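PDB 3UXF: fimbrial subunit type 1 from Actinomyces oris, which builds the shaft of type 1 fimbriae on the bacterial surface as their major structural subunit, anchored to the cell-wall peptidoglycan. Local coordinates for residues G319-P322 and N327-W330. Residues are numbered along the deposited sequence; the frame is centred on the assembly and turned at random.
With CA (calcium ion), chain E.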
loop_
_atom_site.group_PDB
_atom_site.type_symbol
_atom_site.label_atom_id
_atom_site.label_comp_id
_atom_site.label_asym_id
_atom_site.label_seq_id
_atom_site.Cartn_x
_atom_site.Cartn_y
_atom_site.Cartn_z
ATOM N N GLY A 319 1.948 6.667 3.978
ATOM C CA GLY A 319 1.317 6.495 5.281
ATOM C C GLY A 319 0.180 7.468 5.418
ATOM O O GLY A 319 0.199 8.564 4.871
ATOM N N LEU A 320 -0.806 7.086 6.218
ATOM C CA LEU A 320 -1.956 7.940 6.455
ATOM C C LEU A 320 -2.016 8.469 7.885
ATOM O O LEU A 320 -1.874 7.717 8.842
ATOM C CB LEU A 320 -3.246 7.182 6.144
ATOM C CG LEU A 320 -4.544 7.851 6.596
ATOM C CD1 LEU A 320 -4.824 9.090 5.766
ATOM C CD2 LEU A 320 -5.702 6.874 6.513
ATOM N N ILE A 321 -2.237 9.772 8.010
ATOM C CA ILE A 321 -2.491 10.403 9.297
ATOM C C ILE A 321 -3.944 10.845 9.208
ATOM O O ILE A 321 -4.254 11.853 8.584
ATOM C CB ILE A 321 -1.570 11.600 9.548
ATOM C CG1 ILE A 321 -0.122 11.130 9.695
ATOM C CG2 ILE A 321 -2.004 12.351 10.794
ATOM C CD1 ILE A 321 0.887 12.248 9.674
ATOM N N PRO A 322 -4.831 10.057 9.808
ATOM C CA PRO A 322 -6.277 10.236 9.651
ATOM C C PRO A 322 -6.965 11.149 10.662
ATOM O O PRO A 322 -8.144 11.437 10.483
ATOM C CB PRO A 322 -6.802 8.813 9.819
ATOM C CG PRO A 322 -5.866 8.203 10.803
ATOM C CD PRO A 322 -4.518 8.871 10.621
ATOM N N ASN A 327 -0.204 11.866 18.989
ATOM C CA ASN A 327 0.853 10.892 18.740
ATOM C C ASN A 327 1.421 10.974 17.312
ATOM O O ASN A 327 2.515 10.493 17.053
ATOM C CB ASN A 327 0.409 9.471 19.025
ATOM C CG ASN A 327 -0.746 9.073 18.186
ATOM O OD1 ASN A 327 -1.832 9.612 18.339
ATOM N ND2 ASN A 327 -0.536 8.122 17.293
ATOM N N PHE A 328 0.693 11.598 16.392
ATOM C CA PHE A 328 1.227 11.792 15.042
ATOM C C PHE A 328 2.032 13.081 14.996
ATOM O O PHE A 328 1.521 14.157 14.667
ATOM C CB PHE A 328 0.094 11.829 14.006
ATOM C CG PHE A 328 -0.768 10.586 13.995
ATOM C CD1 PHE A 328 -0.249 9.342 13.635
ATOM C CD2 PHE A 328 -2.112 10.659 14.357
ATOM C CE1 PHE A 328 -1.049 8.194 13.637
ATOM C CE2 PHE A 328 -2.919 9.518 14.342
ATOM C CZ PHE A 328 -2.386 8.294 13.984
ATOM N N THR A 329 3.317 12.980 15.330
ATOM C CA THR A 329 4.127 14.191 15.446
ATOM C C THR A 329 4.745 14.654 14.132
ATOM O O THR A 329 5.361 15.704 14.083
ATOM C CB THR A 329 5.233 14.020 16.479
ATOM O OG1 THR A 329 6.003 12.866 16.147
ATOM C CG2 THR A 329 4.612 13.829 17.884
ATOM N N TRP A 330 4.558 13.889 13.055
ATOM C CA TRP A 330 4.964 14.345 11.736
ATOM C C TRP A 330 4.735 15.818 11.467
ATOM O O TRP A 330 3.643 16.346 11.663
ATOM C CB TRP A 330 4.212 13.545 10.673
ATOM C CG TRP A 330 4.539 13.936 9.254
ATOM C CD1 TRP A 330 3.708 14.535 8.356
ATOM C CD2 TRP A 330 5.788 13.732 8.580
ATOM N NE1 TRP A 330 4.360 14.712 7.150
ATOM C CE2 TRP A 330 5.640 14.226 7.272
ATOM C CE3 TRP A 330 7.013 13.188 8.966
ATOM C CZ2 TRP A 330 6.664 14.182 6.337
ATOM C CZ3 TRP A 330 8.031 13.131 8.019
ATOM C CH2 TRP A 330 7.845 13.627 6.729
HETATM CA CA CA E . 4.099 8.740 17.532
HETATM O O HOH W 1 5.314 10.025 15.630
#
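Ile-321, at the end of strand 312-321, pushes its forked side chain into the notch between Phe-328 and Trp-330 of the loop that follows. CG2 rests against the root of the phenyl group, 3.9 Å from CG of Phe-328. The longer branch leaves opposite the carbonyl carbon (chi1 -67°), and its extended chi2 of 169° carries CD1 out to the base of the indole, 3.7 Å from CB of Trp-330 and 3.9 Å from CD1 of the same residue. Pro-322 meets the far end of the phenyl ring crosswise, its CD 4.0 Å from CZ of Phe-328, and over the centre of one ring face sits ND2 of Asn-327, 3.6 Å above the plane. Trp-330 is tied down beyond the contact by a hydrogen bond from NE1 to OG1 of Thr-272. Phe-328 centres an inverse gamma turn, just after Asn-327, whose O binds a calcium ion at 2.4 Å together with a water and Asp-147; the metal thus ties this loop to the N-terminal D1 pilin domain. Between the two segments the fit rests on apolar packing, about 198 Å² of buried surface, while polar anchoring comes from the calcium and from Arg-222, which holds the carbonyls of Phe-328 and Trp-330.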